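Local structure of adenine Deaminase (Enterococcus faecalis, 2ICS) at residues T288-L293 and P301-K306; K108-G113 and D328-I333; T258-G263 and V296-P301. The protein is a zinc-dependent amidohydrolase that binds adenine and deacetylates acetyl-(R)-mandelate, though with very low efficiency in vitro. One frame throughout, in Å; residues are numbered along the deposited sequence.

Interaction 1. Residues T288-L293 and P301-K306; sequences TTMEKL and PEIIEK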
loop_
_atom_site.group_PDB
_atom_site.type_symbol
_atom_site.label_atom_id
_atom_site.label_comp_id
_atom_site.label_asym_id
_atom_site.label_seq_id
_atom_site.Cartn_x
_atom_site.Cartn_y
_atom_site.Cartn_z
ATOM N N THR A 288 -7.778 -6.591 7.624
ATOM C CA THR A 288 -7.809 -6.167 9.019
ATOM C C THR A 288 -7.509 -4.673 9.154
ATOM O O THR A 288 -8.050 -3.993 10.024
ATOM C CB THR A 288 -6.787 -6.969 9.854
ATOM O OG1 THR A 288 -7.127 -8.356 9.807
ATOM C CG2 THR A 288 -6.785 -6.514 11.306
ATOM N N THR A 289 -6.638 -4.169 8.289
ATOM C CA THR A 289 -6.286 -2.760 8.317
ATOM C C THR A 289 -7.487 -1.974 7.793
ATOM O O THR A 289 -7.804 -0.899 8.293
ATOM C CB THR A 289 -5.051 -2.487 7.438
ATOM O OG1 THR A 289 -3.997 -3.382 7.815
ATOM C CG2 THR A 289 -4.566 -1.057 7.625
HETATM N N MSE A 290 -8.157 -2.527 6.789
HETATM C CA MSE A 290 -9.334 -1.895 6.209
HETATM C C MSE A 290 -10.468 -1.821 7.246
HETATM O O MSE A 290 -11.194 -0.828 7.313
HETATM C CB MSE A 290 -9.789 -2.686 4.978
HETATM C CG MSE A 290 -8.770 -2.668 3.834
HETATM SE SE MSE A 290 -9.106 -4.028 2.489
HETATM C CE MSE A 290 -10.733 -3.310 1.741
ATOM N N GLU A 291 -10.607 -2.872 8.053
ATOM C CA GLU A 291 -11.636 -2.913 9.082
ATOM C C GLU A 291 -11.333 -1.884 10.169
ATOM O O GLU A 291 -12.236 -1.426 10.869
ATOM C CB GLU A 291 -11.722 -4.313 9.700
ATOM C CG GLU A 291 -12.006 -5.410 8.686
ATOM C CD GLU A 291 -11.814 -6.794 9.261
ATOM O OE1 GLU A 291 -10.991 -6.937 10.189
ATOM O OE2 GLU A 291 -12.474 -7.740 8.777
ATOM N N LYS A 292 -10.060 -1.522 10.316
ATOM C CA LYS A 292 -9.690 -0.527 11.321
ATOM C C LYS A 292 -10.147 0.864 10.890
ATOM O O LYS A 292 -10.630 1.647 11.703
ATOM C CB LYS A 292 -8.181 -0.548 11.570
ATOM C CG LYS A 292 -7.718 -1.804 12.305
ATOM C CD LYS A 292 -6.211 -1.820 12.550
ATOM C CE LYS A 292 -5.803 -3.115 13.246
ATOM N NZ LYS A 292 -4.331 -3.301 13.316
ATOM N N LEU A 293 -10.005 1.184 9.609
ATOM C CA LEU A 293 -10.459 2.492 9.150
ATOM C C LEU A 293 -11.976 2.508 9.053
ATOM O O LEU A 293 -12.598 3.568 9.036
ATOM C CB LEU A 293 -9.815 2.834 7.813
ATOM C CG LEU A 293 -8.384 3.242 8.178
ATOM C CD1 LEU A 293 -7.382 2.542 7.300
ATOM C CD2 LEU A 293 -8.269 4.754 8.112
ATOM N N PRO A 301 -17.184 1.988 0.605
ATOM C CA PRO A 301 -16.855 2.432 -0.756
ATOM C C PRO A 301 -15.524 3.189 -0.843
ATOM O O PRO A 301 -14.708 2.919 -1.721
ATOM C CB PRO A 301 -18.047 3.311 -1.134
ATOM C CG PRO A 301 -19.191 2.644 -0.388
ATOM C CD PRO A 301 -18.570 2.348 0.962
ATOM N N GLU A 302 -15.294 4.138 0.058
ATOM C CA GLU A 302 -14.042 4.880 0.003
ATOM C C GLU A 302 -12.884 3.982 0.440
ATOM O O GLU A 302 -11.773 4.100 -0.073
ATOM C CB GLU A 302 -14.123 6.163 0.850
ATOM C CG GLU A 302 -14.316 5.970 2.340
ATOM C CD GLU A 302 -14.738 7.259 3.034
ATOM O OE1 GLU A 302 -14.361 8.344 2.555
ATOM O OE2 GLU A 302 -15.437 7.193 4.065
ATOM N N ILE A 303 -13.153 3.068 1.370
ATOM C CA ILE A 303 -12.129 2.140 1.828
ATOM C C ILE A 303 -11.620 1.333 0.630
ATOM O O ILE A 303 -10.411 1.237 0.408
ATOM C CB ILE A 303 -12.685 1.196 2.904
ATOM C CG1 ILE A 303 -12.953 1.988 4.186
ATOM C CG2 ILE A 303 -11.705 0.052 3.175
ATOM C CD1 ILE A 303 -13.621 1.176 5.290
ATOM N N ILE A 304 -12.543 0.778 -0.156
ATOM C CA ILE A 304 -12.180 -0.005 -1.342
ATOM C C ILE A 304 -11.352 0.830 -2.314
ATOM O O ILE A 304 -10.352 0.358 -2.874
ATOM C CB ILE A 304 -13.442 -0.518 -2.089
ATOM C CG1 ILE A 304 -14.088 -1.658 -1.301
ATOM C CG2 ILE A 304 -13.082 -0.989 -3.488
ATOM C CD1 ILE A 304 -13.180 -2.859 -1.086
ATOM N N GLU A 305 -11.779 2.073 -2.522
ATOM C CA GLU A 305 -11.071 2.962 -3.425
ATOM C C GLU A 305 -9.654 3.211 -2.923
ATOM O O GLU A 305 -8.729 3.379 -3.715
ATOM C CB GLU A 305 -11.821 4.290 -3.548
ATOM C CG GLU A 305 -11.136 5.312 -4.443
ATOM C CD GLU A 305 -11.969 6.560 -4.639
ATOM O OE1 GLU A 305 -13.090 6.445 -5.180
ATOM O OE2 GLU A 305 -11.506 7.656 -4.251
ATOM N N LYS A 306 -9.485 3.216 -1.605
ATOM C CA LYS A 306 -8.182 3.468 -1.003
ATOM C C LYS A 306 -7.200 2.289 -1.026
ATOM O O LYS A 306 -6.043 2.439 -0.633
ATOM C CB LYS A 306 -8.376 3.996 0.424
ATOM C CG LYS A 306 -9.041 5.367 0.436
ATOM C CD LYS A 306 -9.411 5.833 1.828
ATOM C CE LYS A 306 -10.299 7.081 1.759
ATOM N NZ LYS A 306 -9.658 8.208 1.005
#
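Beside the meeting of Met290 with Ile303 and Ile304, Lys306 N is held by two carbonyls, Glu302 O at 2.9 Å and, weakly, Ile303 O. The side chains that meet between the helices are apolar. Residue 290, a selenomethionine, extends from helix 286-296 and bends at its last torsion (chi3 69°), which swings CE across to the other helix. There the methyl touches two branches: Met290 CE lies 3.8 Å from Ile303 CG2 and 3.8 Å from Ile304 CD1. Ile303 CG2 also packs against the root of the same side chain, 3.8 Å from Met290 CB. The extended arm of Ile303 (chi2 175°) brings CD1 to 3.7 Å from Met290 O, and the same methyl lies 4.3 Å from Leu293 C, so this arm rests on backbone. The short helix axes approach to 10.2 Å at 139° between their directions, a largely antiparallel helical hairpin; its two helices follow Asp272, a zinc ligand of this TIM-barrel amidohydrolase. Its inner side faces beta structure: Met290 and Ile304 both rest on Trp56 of strand 51-61, the strand that carries zinc ligand His60. The side chain of Leu293 nevertheless stays about 12 Å from that of His60, well short of touching the zinc site. All four touching residues are buried. On the flank of helix 286-296, Glu291 forms a salt bridge to Lys341 of strand 331-344 and accepts a bond from Ile357 N of strand 350-364.

Interaction 2. Residues K108-G113 and D328-I333; sequences KTNVFG and DADLTI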
loop_
_atom_site.group_PDB
_atom_site.type_symbol
_atom_site.label_atom_id
_atom_site.label_comp_id
_atom_site.label_asym_id
_atom_site.label_seq_id
_atom_site.Cartn_x
_atom_site.Cartn_y
_atom_site.Cartn_z
ATOM N N LYS A 108 2.740 -15.667 -7.374
ATOM C CA LYS A 108 1.473 -15.580 -8.090
ATOM C C LYS A 108 1.048 -14.117 -8.059
ATOM O O LYS A 108 0.513 -13.581 -9.033
ATOM C CB LYS A 108 0.417 -16.452 -7.404
ATOM C CG LYS A 108 0.693 -17.955 -7.460
ATOM C CD LYS A 108 -0.289 -18.717 -6.567
ATOM C CE LYS A 108 -0.213 -20.231 -6.764
ATOM N NZ LYS A 108 1.134 -20.796 -6.457
ATOM N N THR A 109 1.311 -13.479 -6.924
ATOM C CA THR A 109 0.976 -12.080 -6.711
ATOM C C THR A 109 1.855 -11.194 -7.578
ATOM O O THR A 109 3.006 -11.533 -7.835
ATOM C CB THR A 109 1.217 -11.681 -5.240
ATOM O OG1 THR A 109 0.565 -12.618 -4.372
ATOM C CG2 THR A 109 0.673 -10.291 -4.968
ATOM N N ASN A 110 1.316 -10.068 -8.039
ATOM C CA ASN A 110 2.124 -9.139 -8.819
ATOM C C ASN A 110 2.950 -8.406 -7.773
ATOM O O ASN A 110 2.405 -7.908 -6.786
ATOM C CB ASN A 110 1.260 -8.128 -9.578
ATOM C CG ASN A 110 0.352 -8.782 -10.592
ATOM O OD1 ASN A 110 0.778 -9.656 -11.342
ATOM N ND2 ASN A 110 -0.906 -8.358 -10.627
ATOM N N VAL A 111 4.259 -8.351 -7.976
ATOM C CA VAL A 111 5.136 -7.685 -7.030
ATOM C C VAL A 111 5.955 -6.579 -7.670
ATOM O O VAL A 111 6.692 -6.814 -8.626
ATOM C CB VAL A 111 6.117 -8.684 -6.376
ATOM C CG1 VAL A 111 7.043 -7.958 -5.416
ATOM C CG2 VAL A 111 5.341 -9.776 -5.647
ATOM N N PHE A 112 5.805 -5.369 -7.145
ATOM C CA PHE A 112 6.567 -4.223 -7.620
ATOM C C PHE A 112 7.373 -3.766 -6.423
ATOM O O PHE A 112 7.170 -4.258 -5.308
ATOM C CB PHE A 112 5.644 -3.102 -8.081
ATOM C CG PHE A 112 4.816 -3.462 -9.276
ATOM C CD1 PHE A 112 5.393 -3.525 -10.545
ATOM C CD2 PHE A 112 3.469 -3.770 -9.133
ATOM C CE1 PHE A 112 4.640 -3.889 -11.656
ATOM C CE2 PHE A 112 2.703 -4.135 -10.236
ATOM C CZ PHE A 112 3.291 -4.194 -11.504
ATOM N N GLY A 113 8.289 -2.837 -6.639
ATOM C CA GLY A 113 9.078 -2.369 -5.522
ATOM C C GLY A 113 9.610 -0.966 -5.673
ATOM O O GLY A 113 9.702 -0.433 -6.776
ATOM N N ASP A 328 -5.591 -4.641 -16.766
ATOM C CA ASP A 328 -5.219 -5.980 -16.342
ATOM C C ASP A 328 -6.353 -6.647 -15.578
ATOM O O ASP A 328 -7.050 -6.010 -14.783
ATOM C CB ASP A 328 -3.949 -5.935 -15.486
ATOM C CG ASP A 328 -2.714 -5.556 -16.295
ATOM O OD1 ASP A 328 -2.798 -5.556 -17.544
ATOM O OD2 ASP A 328 -1.658 -5.270 -15.689
ATOM N N ALA A 329 -6.532 -7.939 -15.832
ATOM C CA ALA A 329 -7.585 -8.699 -15.182
ATOM C C ALA A 329 -7.209 -9.143 -13.768
ATOM O O ALA A 329 -6.913 -10.317 -13.520
ATOM C CB ALA A 329 -7.959 -9.909 -16.039
ATOM N N ASP A 330 -7.199 -8.184 -12.847
ATOM C CA ASP A 330 -6.918 -8.456 -11.439
ATOM C C ASP A 330 -8.181 -8.056 -10.693
ATOM O O ASP A 330 -8.652 -6.925 -10.829
ATOM C CB ASP A 330 -5.747 -7.615 -10.920
ATOM C CG ASP A 330 -4.431 -7.965 -11.579
ATOM O OD1 ASP A 330 -4.313 -9.069 -12.160
ATOM O OD2 ASP A 330 -3.502 -7.136 -11.499
ATOM N N LEU A 331 -8.734 -8.979 -9.917
ATOM C CA LEU A 331 -9.954 -8.704 -9.170
ATOM C C LEU A 331 -9.948 -9.382 -7.818
ATOM O O LEU A 331 -9.294 -10.400 -7.620
ATOM C CB LEU A 331 -11.189 -9.200 -9.932
ATOM C CG LEU A 331 -11.543 -8.638 -11.308
ATOM C CD1 LEU A 331 -10.594 -9.185 -12.370
ATOM C CD2 LEU A 331 -12.970 -9.039 -11.636
ATOM N N THR A 332 -10.692 -8.807 -6.887
ATOM C CA THR A 332 -10.813 -9.376 -5.567
ATOM C C THR A 332 -12.308 -9.557 -5.361
ATOM O O THR A 332 -13.096 -8.635 -5.593
ATOM C CB THR A 332 -10.227 -8.447 -4.487
ATOM O OG1 THR A 332 -8.838 -8.213 -4.765
ATOM C CG2 THR A 332 -10.362 -9.084 -3.109
ATOM N N ILE A 333 -12.688 -10.766 -4.967
ATOM C CA ILE A 333 -14.079 -11.120 -4.735
ATOM C C ILE A 333 -14.175 -11.385 -3.241
ATOM O O ILE A 333 -13.409 -12.183 -2.687
ATOM C CB ILE A 333 -14.443 -12.360 -5.572
ATOM C CG1 ILE A 333 -14.130 -12.067 -7.048
ATOM C CG2 ILE A 333 -15.908 -12.707 -5.406
ATOM C CD1 ILE A 333 -14.450 -13.199 -8.002
#
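A single pair of side chains makes the whole contact: Asn110 and Asp330 reach toward each other from opposite directions while their CA atoms remain 9.4 Å apart, and the two segments bury only 58 Å² together. Asn110 ND2 comes to 3.0 Å from Asp330 OD2, the nearer oxygen, and 3.8 Å from Asp330 OD1. In both residues CG lies beside the backbone N (chi1 -63° for Asn110, -66° for Asp330), which turns the two groups to each other. The amide and carboxylate planes are 38° apart. Both residues stand at strand starts in one mixed sheet, Asn110 opening strand 110-114 and Asp330 just before strand 331-344. Strands 83-89 and 51-61 lie between these two in the sheet order, which is why the side chains, not the backbones, meet. Each group has further partners: Asn110 ND2 bonds to Thr85 OG1, Asp330 OD1 accepts Gly365 N, and Asp330 OD2 forms a salt bridge with Lys320, which also pairs with Asp328. An inverse gamma turn centred on Ala329 leads into the strand. With a lysine and a backbone N-H bound to its two oxygens, the buried carboxylate of Asp330 is probably kept ionised.

Interaction 3. Residues T258-G263 and V296-P301; sequences TALREG and VGYDWP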
loop_
_atom_site.group_PDB
_atom_site.type_symbol
_atom_site.label_atom_id
_atom_site.label_comp_id
_atom_site.label_asym_id
_atom_site.label_seq_id
_atom_site.Cartn_x
_atom_site.Cartn_y
_atom_site.Cartn_z
ATOM N N THR A 258 -9.101 11.481 15.328
ATOM C CA THR A 258 -9.014 12.929 15.459
ATOM C C THR A 258 -8.976 13.550 14.075
ATOM O O THR A 258 -9.684 14.519 13.800
ATOM C CB THR A 258 -7.760 13.352 16.237
ATOM O OG1 THR A 258 -7.842 12.848 17.572
ATOM C CG2 THR A 258 -7.645 14.871 16.284
ATOM N N ALA A 259 -8.154 12.986 13.196
ATOM C CA ALA A 259 -8.044 13.498 11.836
ATOM C C ALA A 259 -9.401 13.491 11.135
ATOM O O ALA A 259 -9.777 14.474 10.492
ATOM C CB ALA A 259 -7.030 12.672 11.042
ATOM N N LEU A 260 -10.141 12.392 11.261
ATOM C CA LEU A 260 -11.454 12.297 10.622
ATOM C C LEU A 260 -12.387 13.390 11.134
ATOM O O LEU A 260 -13.064 14.056 10.348
ATOM C CB LEU A 260 -12.085 10.917 10.864
ATOM C CG LEU A 260 -13.469 10.685 10.232
ATOM C CD1 LEU A 260 -13.400 10.893 8.725
ATOM C CD2 LEU A 260 -13.949 9.277 10.544
ATOM N N ARG A 261 -12.421 13.583 12.450
ATOM C CA ARG A 261 -13.270 14.615 13.031
ATOM C C ARG A 261 -12.943 15.991 12.459
ATOM O O ARG A 261 -13.814 16.856 12.387
ATOM C CB ARG A 261 -13.140 14.622 14.559
ATOM C CG ARG A 261 -14.062 13.621 15.242
ATOM C CD ARG A 261 -13.815 13.519 16.741
ATOM N NE ARG A 261 -12.527 12.897 17.045
ATOM C CZ ARG A 261 -12.137 12.542 18.266
ATOM N NH1 ARG A 261 -12.936 12.748 19.305
ATOM N NH2 ARG A 261 -10.948 11.980 18.449
ATOM N N GLU A 262 -11.694 16.191 12.049
ATOM C CA GLU A 262 -11.281 17.464 11.464
ATOM C C GLU A 262 -11.484 17.434 9.954
ATOM O O GLU A 262 -11.194 18.405 9.260
ATOM C CB GLU A 262 -9.807 17.775 11.793
ATOM C CG GLU A 262 -9.588 18.243 13.230
ATOM C CD GLU A 262 -8.143 18.609 13.542
ATOM O OE1 GLU A 262 -7.482 19.248 12.695
ATOM O OE2 GLU A 262 -7.673 18.271 14.650
ATOM N N GLY A 263 -11.982 16.313 9.448
ATOM C CA GLY A 263 -12.234 16.197 8.023
ATOM C C GLY A 263 -11.063 15.691 7.206
ATOM O O GLY A 263 -11.040 15.847 5.985
ATOM N N VAL A 296 -12.962 3.346 12.453
ATOM C CA VAL A 296 -12.594 4.738 12.681
ATOM C C VAL A 296 -13.719 5.638 12.173
ATOM O O VAL A 296 -14.005 6.678 12.760
ATOM C CB VAL A 296 -11.281 5.118 11.935
ATOM C CG1 VAL A 296 -11.135 6.640 11.846
ATOM C CG2 VAL A 296 -10.089 4.540 12.661
ATOM N N GLY A 297 -14.352 5.237 11.072
ATOM C CA GLY A 297 -15.435 6.037 10.526
ATOM C C GLY A 297 -15.568 6.070 9.012
ATOM O O GLY A 297 -16.591 6.528 8.501
ATOM N N TYR A 298 -14.551 5.611 8.283
ATOM C CA TYR A 298 -14.623 5.600 6.817
ATOM C C TYR A 298 -15.732 4.633 6.383
ATOM O O TYR A 298 -16.069 3.714 7.127
ATOM C CB TYR A 298 -13.299 5.112 6.213
ATOM C CG TYR A 298 -12.088 6.000 6.433
ATOM C CD1 TYR A 298 -12.026 6.899 7.499
ATOM C CD2 TYR A 298 -10.962 5.880 5.612
ATOM C CE1 TYR A 298 -10.873 7.648 7.747
ATOM C CE2 TYR A 298 -9.802 6.622 5.854
ATOM C CZ TYR A 298 -9.767 7.498 6.923
ATOM O OH TYR A 298 -8.620 8.206 7.182
ATOM N N ASP A 299 -16.309 4.838 5.200
ATOM C CA ASP A 299 -17.338 3.913 4.709
ATOM C C ASP A 299 -16.670 2.940 3.734
ATOM O O ASP A 299 -15.632 3.251 3.156
ATOM C CB ASP A 299 -18.506 4.651 4.025
ATOM C CG ASP A 299 -18.082 5.443 2.790
ATOM O OD1 ASP A 299 -17.310 4.925 1.950
ATOM O OD2 ASP A 299 -18.546 6.592 2.645
ATOM N N TRP A 300 -17.261 1.763 3.552
ATOM C CA TRP A 300 -16.670 0.758 2.675
ATOM C C TRP A 300 -16.311 1.206 1.261
ATOM O O TRP A 300 -15.247 0.844 0.747
ATOM C CB TRP A 300 -17.560 -0.491 2.632
ATOM C CG TRP A 300 -17.494 -1.276 3.917
ATOM C CD1 TRP A 300 -18.510 -1.489 4.804
ATOM C CD2 TRP A 300 -16.330 -1.901 4.483
ATOM N NE1 TRP A 300 -18.050 -2.205 5.890
ATOM C CE2 TRP A 300 -16.717 -2.469 5.718
ATOM C CE3 TRP A 300 -14.997 -2.033 4.066
ATOM C CZ2 TRP A 300 -15.819 -3.160 6.543
ATOM C CZ3 TRP A 300 -14.098 -2.722 4.891
ATOM C CH2 TRP A 300 -14.518 -3.274 6.115
ATOM N N PRO A 301 -17.184 1.988 0.605
ATOM C CA PRO A 301 -16.855 2.432 -0.756
ATOM C C PRO A 301 -15.524 3.189 -0.843
ATOM O O PRO A 301 -14.708 2.919 -1.721
ATOM C CB PRO A 301 -18.047 3.311 -1.134
ATOM C CG PRO A 301 -19.191 2.644 -0.388
ATOM C CD PRO A 301 -18.570 2.348 0.962
#
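The ring of Tyr298 receives Leu260 obliquely, with Leu260 CD1 4.2 Å from Tyr298 CE1, while its hydroxyl bonds to Ala266 N. Leu260 carries the contact: its CG stands anti to the backbone N (chi1 -180°), sending the branch outward so that each methyl finds its own target. CD1 takes the tyrosine; Leu260 CD2 presses on backbone, 3.4 Å from Val296 O and 3.6 Å from Gly297 CA, with Val296 CG1 more distant from Leu260 CD2 at 4.1 Å. Gly297, at phi 145°, has left the helical conformation, and its bare CA admits the methyl so closely. Helix 253-261 ends in a Schellman motif, with the positive phi of Gly263 (89°) and two bonds back into the last turn, one of them Gly263 N to Leu260 O at 2.7 Å. Beyond Tyr298 the chain restarts as helix 300-305 with Asp299 at its N-cap; Asp299 OD1 caps Glu302 N and Glu302 OE2 returns a bond to Asp299 N, a capping box. The contact thus packs the end of helix 253-261 on the turn that links helix 286-296 to helix 300-305. Val296 also packs on Phe253 and Ala256 of helix 253-261, Tyr298 leans on Leu293 of helix 286-296, and Trp300 NE1 bonds to Glu355 of strand 350-364.

Interactions 1 and 3 are neighbours, their centres about 10 Å apart, sharing Pro301 and helix 300-305. Leu293 O and Tyr298 N, 2.9 Å apart, probably form a hydrogen bond between them, and Ile303 CG1 packs on Tyr298 CB at 3.7 Å. Both are apolar, but interaction 1 is wholly buried, whereas interaction 3, further from the chain's centre, includes an exposed glycine and sets a leucine against backbone at a helix-to-loop transition. Interaction 2 differs in place and chemistry: a polar, partly buried pair between strand starts, with its centre about 18 Å from that of interaction 1 and about 27 Å from that of interaction 3. Along the chain, its long loop encloses both.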